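Long-range contacts in CD180 antigen (Mus musculus, PDB 3T6Q), which probably cooperates with MD-1 and TLR4 in the innate immune response of B cells to bacterial lipopolysaccharide: residues 286-291 with 309-314; 331-336 with 356-361. One frame throughout, in Å; residues are numbered along the deposited sequence. Where two conformers were deposited one is given.

Both contacts join neighbouring turns of the leucine-rich-repeat solenoid just where the chain leaves the short strand of each repeat: contact 1 joins repeats 9 and 10, contact 2 repeats 11 and 12. They lie about 10 Å apart between centres and touch directly, F313 O of contact 1 accepting a hydrogen bond from N335 ND2 of contact 2 at 2.7 Å. Contact 1 is partly buried and reaches further along the turn, mixing an asparagine amide and a phenylalanine ring with two bridging waters. Contact 2 is buried and begins on the strand pairing; there the D360 carboxylate accepts where contact 1 uses an amide, D356 binds within its own segment, and a glycan packs against serine and histidine.

Contact 1 (286-291 with 309-314); sequences TATHLS and SANKFE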
loop_
_atom_site.group_PDB
_atom_site.type_symbol
_atom_site.label_atom_id
_atom_site.label_comp_id
_atom_site.label_asym_id
_atom_site.label_seq_id
_atom_site.Cartn_x
_atom_site.Cartn_y
_atom_site.Cartn_z
ATOM N N THR A 286 11.024 29.990 5.075
ATOM C CA THR A 286 11.077 29.920 3.615
ATOM C C THR A 286 9.669 29.875 3.005
ATOM O O THR A 286 8.821 29.051 3.426
ATOM C CB THR A 286 11.861 28.685 3.149
ATOM O OG1 THR A 286 13.222 28.823 3.534
ATOM C CG2 THR A 286 11.797 28.574 1.564
ATOM N N ALA A 287 9.408 30.780 2.075
ATOM C CA ALA A 287 8.159 30.744 1.268
ATOM C C ALA A 287 6.881 30.777 2.122
ATOM O O ALA A 287 5.959 29.998 1.869
ATOM C CB ALA A 287 8.166 29.526 0.344
ATOM N N THR A 288 6.816 31.688 3.084
ATOM C CA THR A 288 5.676 31.756 3.999
ATOM C C THR A 288 4.752 32.929 3.685
ATOM O O THR A 288 3.927 33.336 4.540
ATOM C CB THR A 288 6.127 31.848 5.491
ATOM O OG1 THR A 288 7.125 32.889 5.652
ATOM C CG2 THR A 288 6.647 30.441 5.975
ATOM N N HIS A 289 4.849 33.450 2.457
ATOM C CA HIS A 289 4.023 34.612 1.975
ATOM C C HIS A 289 4.225 35.892 2.758
ATOM O O HIS A 289 3.327 36.724 2.843
ATOM C CB HIS A 289 2.552 34.235 1.942
ATOM C CG HIS A 289 2.289 32.974 1.172
ATOM N ND1 HIS A 289 1.981 32.980 -0.147
ATOM C CD2 HIS A 289 2.392 31.623 1.550
ATOM C CE1 HIS A 289 1.844 31.705 -0.579
ATOM N NE2 HIS A 289 2.084 30.880 0.464
ATOM N N LEU A 290 5.392 36.059 3.369
ATOM C CA LEU A 290 5.714 37.315 4.078
ATOM C C LEU A 290 5.974 38.484 3.133
ATOM O O LEU A 290 6.779 38.356 2.186
ATOM C CB LEU A 290 6.958 37.126 4.981
ATOM C CG LEU A 290 6.886 36.139 6.157
ATOM C CD1 LEU A 290 8.277 35.874 6.811
ATOM C CD2 LEU A 290 5.899 36.680 7.174
ATOM N N SER A 291 5.320 39.616 3.390
ATOM C CA SER A 291 5.573 40.848 2.616
ATOM C C SER A 291 6.298 41.874 3.490
ATOM O O SER A 291 6.853 42.859 2.991
ATOM C CB SER A 291 4.259 41.440 2.102
ATOM O OG SER A 291 3.395 41.679 3.196
ATOM N N SER A 309 13.998 33.467 2.916
ATOM C CA SER A 309 14.019 33.239 1.456
ATOM C C SER A 309 12.632 32.978 0.890
ATOM O O SER A 309 11.740 32.455 1.596
ATOM C CB SER A 309 14.917 32.040 1.192
ATOM O OG SER A 309 16.233 32.347 1.638
ATOM N N ALA A 310 12.475 33.324 -0.392
ATOM C CA ALA A 310 11.321 32.955 -1.199
ATOM C C ALA A 310 10.028 33.609 -0.705
ATOM O O ALA A 310 8.944 33.083 -0.910
ATOM C CB ALA A 310 11.193 31.424 -1.342
ATOM N N ASN A 311 10.170 34.754 -0.049
ATOM C CA ASN A 311 9.041 35.549 0.413
ATOM C C ASN A 311 8.807 36.704 -0.560
ATOM O O ASN A 311 9.336 36.649 -1.684
ATOM C CB ASN A 311 9.332 35.975 1.843
ATOM C CG ASN A 311 9.013 34.834 2.793
ATOM O OD1 ASN A 311 7.944 34.258 2.690
ATOM N ND2 ASN A 311 9.990 34.398 3.578
ATOM N N LYS A 312 8.091 37.755 -0.147
ATOM C CA LYS A 312 7.726 38.797 -1.096
ATOM C C LYS A 312 7.892 40.199 -0.542
ATOM O O LYS A 312 7.028 41.031 -0.681
ATOM C CB LYS A 312 6.336 38.578 -1.746
ATOM C CG LYS A 312 5.275 38.101 -0.796
ATOM C CD LYS A 312 3.935 37.774 -1.479
ATOM C CE LYS A 312 2.810 37.879 -0.428
ATOM N NZ LYS A 312 1.471 37.457 -0.940
ATOM N N PHE A 313 9.043 40.458 0.055
ATOM C CA PHE A 313 9.372 41.817 0.521
ATOM C C PHE A 313 9.605 42.723 -0.661
ATOM O O PHE A 313 10.099 42.256 -1.712
ATOM C CB PHE A 313 10.661 41.790 1.368
ATOM C CG PHE A 313 10.557 40.856 2.568
ATOM C CD1 PHE A 313 9.765 41.196 3.668
ATOM C CD2 PHE A 313 11.194 39.610 2.559
ATOM C CE1 PHE A 313 9.620 40.304 4.739
ATOM C CE2 PHE A 313 11.072 38.725 3.621
ATOM C CZ PHE A 313 10.287 39.066 4.716
ATOM N N GLU A 314 9.297 44.006 -0.493
ATOM C CA GLU A 314 9.654 45.017 -1.496
ATOM C C GLU A 314 10.983 45.657 -1.159
ATOM O O GLU A 314 11.734 46.066 -2.038
ATOM C CB GLU A 314 8.582 46.110 -1.555
ATOM C CG GLU A 314 7.268 45.579 -2.113
ATOM C CD GLU A 314 6.088 46.479 -1.782
ATOM O OE1 GLU A 314 6.290 47.704 -1.583
ATOM O OE2 GLU A 314 4.954 45.949 -1.718
HETATM O O HOH W 1 6.152 33.175 -0.196
HETATM O O HOH W 2 5.786 44.371 0.994
#
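N311 OD1 takes two backbone N-H groups from the preceding turn, T288 N at 2.8 Å and L290 N at 3.2 Å, so that one amide oxygen fixes the bend between them. The two approaches differ: T288 N lies about 20° from the carbonyl plane, whereas L290 N comes from well above it, 56° out. With CG anti to its own carbonyl carbon (chi1 -80°), the N311 amide is carried in toward the other loop and runs alongside L290, whose CB touches its CG. Its ND2 is used as well, bonding to L285 O, the same carbonyl that receives T288 OG1. The N-H of H289, passed over by the amide because of its poor angle, is taken up by a water that also donates to A310 O.

Backbone bonds hold either side of this grip: A287 N to S309 O before it, and K312 N to L290 O after it, the latter 2.7 Å long. L290 O also sits over the centre of one face of the F313 ring, while L290 CB meets the ring at CZ, 3.9 Å away. The aliphatic part of K312 runs past L290 O and, extended beyond CG, brings CE to 3.5 Å from H289 O. Nearer the strands, the methyls of A287 and A310 pack together.

N311 occupies the consensus asparagine position of its repeat, LxxLxLxxNxF here, and its way of satisfying main-chain groups of the adjoining turn is the classic asparagine ladder of leucine-rich-repeat solenoids.

Contact 2 (331-336 with 356-361); sequences SIKGNT and DLSHDD. With NAG (2-acetamido-2-deoxy-beta-D-glucopyranose), chain E; MAN (alpha-D-mannopyranose), chain B; MAN (alpha-D-mannopyranose), chain C; NAG (2-acetamido-2-deoxy-beta-D-glucopyranose), chain D.
D356 and K333 bury much of their surface against each other's segments, with I332 beside them. The pairing starts where S331 and D356 form a parallel beta bridge: I332 N gives D356 O a nearly straight bond of 2.9 Å, with 174° at the hydrogen. I332 then turns its side chain into the interior, where its CB meets L357 CD2.

The side chains of D356 and S331 leave the bridge on the same face. In D356, CG stands anti to the backbone N (chi1 -180°), and OD1 is gripped twice from its own segment, by S358 N, closing an Asx turn, and by S358 OG at 2.7 Å on its syn lone pair. Its other oxygen, OD2, receives a water that also touches S331 OG. These partners hold the carboxylate in place, with the aliphatic part of K333 passing across it at a slant, K333 CB 3.8 Å from D356 OD1. K333 NZ remains 4.6 Å from D356 OD2, beyond a salt bridge, and pairs instead with an acidic side chain of another protein chain; the nearby carboxylate probably favours its positive charge.

Further on, K333 CB lies against S358 OG, and G334 N bonds to S358 O. N335 N meets D360 OD1 at 3.0 Å, nearly head-on to the oxygen. A glycan attached to the protein itself packs on this edge: NAG O6 of chain E donates to S358 OG, while H359 NE2 gives a straight bond of 2.9 Å to NAG O7 of chain D, with a mannose of chain B over one ring face.

D360 stands where the leucine-rich-repeat consensus has asparagine, and its bond to N335 N is consistent with an aspartate serving in the asparagine ladder of the solenoid.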
loop_
_atom_site.group_PDB
_atom_site.type_symbol
_atom_site.label_atom_id
_atom_site.label_comp_id
_atom_site.label_asym_id
_atom_site.label_seq_id
_atom_site.Cartn_x
_atom_site.Cartn_y
_atom_site.Cartn_z
ATOM N N SER A 331 19.638 34.697 5.586
ATOM C CA SER A 331 19.409 34.303 4.202
ATOM C C SER A 331 18.104 34.843 3.722
ATOM O O SER A 331 17.064 34.613 4.356
ATOM C CB SER A 331 19.329 32.777 4.103
ATOM O OG SER A 331 20.585 32.274 4.460
ATOM N N ILE A 332 18.145 35.618 2.647
ATOM C CA ILE A 332 16.908 36.123 2.071
ATOM C C ILE A 332 17.137 36.014 0.581
ATOM O O ILE A 332 17.379 36.991 -0.090
ATOM C CB ILE A 332 16.616 37.598 2.437
ATOM C CG1 ILE A 332 16.740 37.830 3.930
ATOM C CG2 ILE A 332 15.189 37.963 1.997
ATOM C CD1 ILE A 332 16.692 39.298 4.313
ATOM N N LYS A 333 17.095 34.810 0.078
ATOM C CA LYS A 333 17.371 34.632 -1.360
ATOM C C LYS A 333 16.109 34.201 -2.092
ATOM O O LYS A 333 15.160 33.715 -1.457
ATOM C CB LYS A 333 18.479 33.598 -1.553
ATOM C CG LYS A 333 17.952 32.175 -1.613
ATOM C CD LYS A 333 18.934 31.265 -2.370
ATOM C CE LYS A 333 18.432 29.834 -2.401
ATOM N NZ LYS A 333 18.423 29.305 -0.999
ATOM N N GLY A 334 16.069 34.397 -3.412
ATOM C CA GLY A 334 14.866 34.032 -4.191
ATOM C C GLY A 334 13.588 34.785 -3.835
ATOM O O GLY A 334 12.494 34.221 -3.986
ATOM N N ASN A 335 13.711 35.996 -3.279
ATOM C CA ASN A 335 12.537 36.885 -3.061
ATOM C C ASN A 335 11.731 37.021 -4.361
ATOM O O ASN A 335 12.330 37.147 -5.439
ATOM C CB ASN A 335 13.018 38.282 -2.674
ATOM C CG ASN A 335 11.939 39.105 -2.005
ATOM O OD1 ASN A 335 11.592 38.865 -0.862
ATOM N ND2 ASN A 335 11.443 40.116 -2.705
ATOM N N THR A 336 10.398 37.024 -4.304
ATOM C CA THR A 336 9.632 36.866 -5.568
ATOM C C THR A 336 9.361 38.187 -6.248
ATOM O O THR A 336 8.864 38.214 -7.356
ATOM C CB THR A 336 8.329 36.093 -5.361
ATOM O OG1 THR A 336 7.519 36.881 -4.509
ATOM C CG2 THR A 336 8.641 34.706 -4.687
ATOM N N ASP A 356 23.108 36.085 2.753
ATOM C CA ASP A 356 22.814 35.555 1.410
ATOM C C ASP A 356 21.681 36.440 0.827
ATOM O O ASP A 356 20.573 36.436 1.337
ATOM C CB ASP A 356 22.394 34.073 1.500
ATOM C CG ASP A 356 22.075 33.449 0.114
ATOM O OD1 ASP A 356 22.150 34.161 -0.912
ATOM O OD2 ASP A 356 21.766 32.228 0.054
ATOM N N LEU A 357 21.987 37.208 -0.212
ATOM C CA LEU A 357 21.011 38.061 -0.909
ATOM C C LEU A 357 20.997 37.712 -2.405
ATOM O O LEU A 357 20.944 38.594 -3.284
ATOM C CB LEU A 357 21.334 39.531 -0.724
ATOM C CG LEU A 357 21.176 40.109 0.686
ATOM C CD1 LEU A 357 21.802 41.507 0.741
ATOM C CD2 LEU A 357 19.710 40.105 1.115
ATOM N N SER A 358 21.046 36.421 -2.665
ATOM C CA SER A 358 21.071 35.908 -4.025
ATOM C C SER A 358 19.683 35.824 -4.665
ATOM O O SER A 358 18.676 35.732 -3.964
ATOM C CB SER A 358 21.805 34.562 -4.095
ATOM O OG SER A 358 21.151 33.556 -3.377
ATOM N N HIS A 359 19.651 35.868 -6.000
ATOM C CA HIS A 359 18.399 35.615 -6.741
ATOM C C HIS A 359 17.324 36.609 -6.330
ATOM O O HIS A 359 16.139 36.260 -6.247
ATOM C CB HIS A 359 17.936 34.205 -6.414
ATOM C CG HIS A 359 18.554 33.123 -7.270
ATOM N ND1 HIS A 359 18.302 33.018 -8.589
ATOM C CD2 HIS A 359 19.466 32.119 -6.956
ATOM C CE1 HIS A 359 18.955 31.948 -9.099
ATOM N NE2 HIS A 359 19.688 31.397 -8.103
ATOM N N ASP A 360 17.701 37.858 -6.098
ATOM C CA ASP A 360 16.766 38.845 -5.591
ATOM C C ASP A 360 16.418 39.982 -6.601
ATOM O O ASP A 360 15.754 40.968 -6.226
ATOM C CB ASP A 360 17.315 39.427 -4.283
ATOM C CG ASP A 360 17.042 38.514 -3.055
ATOM O OD1 ASP A 360 16.167 37.646 -3.110
ATOM O OD2 ASP A 360 17.723 38.695 -2.016
ATOM N N ASP A 361 16.950 39.871 -7.829
ATOM C CA ASP A 361 16.880 40.911 -8.859
ATOM C C ASP A 361 17.325 42.273 -8.362
ATOM O O ASP A 361 16.706 43.293 -8.697
ATOM C CB ASP A 361 15.457 41.032 -9.386
ATOM C CG ASP A 361 15.122 39.976 -10.450
ATOM O OD1 ASP A 361 16.035 39.369 -11.095
ATOM O OD2 ASP A 361 13.907 39.755 -10.640
HETATM C C1 NAG E . 25.416 31.908 -3.460
HETATM C C2 NAG E . 26.025 30.516 -3.165
HETATM C C3 NAG E . 25.827 29.582 -4.381
HETATM C C4 NAG E . 24.383 29.612 -4.876
HETATM C C5 NAG E . 23.926 31.047 -5.060
HETATM C C6 NAG E . 22.485 31.202 -5.544
HETATM C C7 NAG E . 27.999 29.991 -1.792
HETATM C C8 NAG E . 29.459 30.244 -1.580
HETATM N N2 NAG E . 27.423 30.636 -2.826
HETATM O O3 NAG E . 26.178 28.280 -3.990
HETATM O O4 NAG E . 24.218 28.991 -6.153
HETATM O O5 NAG E . 24.080 31.780 -3.845
HETATM O O6 NAG E . 21.564 30.928 -4.487
HETATM O O7 NAG E . 27.407 29.217 -1.040
HETATM C C1 MAN B . 14.921 29.282 -8.958
HETATM C C2 MAN B . 14.244 30.581 -8.526
HETATM C C3 MAN B . 15.096 31.319 -7.460
HETATM C C4 MAN B . 15.413 30.337 -6.308
HETATM C C5 MAN B . 16.063 29.038 -6.852
HETATM C C6 MAN B . 16.367 28.000 -5.774
HETATM O O2 MAN B . 13.042 30.188 -7.944
HETATM O O3 MAN B . 14.352 32.414 -6.975
HETATM O O4 MAN B . 16.251 30.946 -5.330
HETATM O O5 MAN B . 15.237 28.422 -7.844
HETATM O O6 MAN B . 15.106 27.565 -5.194
HETATM C C1 MAN C . 18.102 28.465 -10.324
HETATM C C2 MAN C . 16.575 28.493 -10.447
HETATM C C3 MAN C . 16.171 28.653 -11.900
HETATM C C4 MAN C . 16.824 29.897 -12.500
HETATM C C5 MAN C . 18.346 29.724 -12.387
HETATM C C6 MAN C . 19.136 30.912 -12.975
HETATM O O2 MAN C . 16.086 29.645 -9.781
HETATM O O3 MAN C . 14.756 28.729 -11.999
HETATM O O4 MAN C . 16.460 29.948 -13.856
HETATM O O5 MAN C . 18.698 29.545 -11.012
HETATM O O6 MAN C . 18.631 32.131 -12.470
HETATM C C1 NAG D . 24.304 27.567 -6.206
HETATM C C2 NAG D . 23.215 27.113 -7.189
HETATM C C3 NAG D . 23.327 25.611 -7.475
HETATM C C4 NAG D . 24.760 25.185 -7.843
HETATM C C5 NAG D . 25.860 25.864 -7.052
HETATM C C6 NAG D . 27.184 25.825 -7.880
HETATM C C7 NAG D . 21.050 28.265 -7.029
HETATM C C8 NAG D . 19.787 28.381 -6.189
HETATM N N2 NAG D . 21.937 27.388 -6.587
HETATM O O3 NAG D . 22.511 25.283 -8.627
HETATM O O4 NAG D . 24.885 23.799 -7.514
HETATM O O5 NAG D . 25.590 27.239 -6.751
HETATM O O6 NAG D . 28.114 26.130 -6.873
HETATM O O7 NAG D . 21.227 28.956 -8.026
HETATM O O HOH W 3 21.525 30.685 2.310
#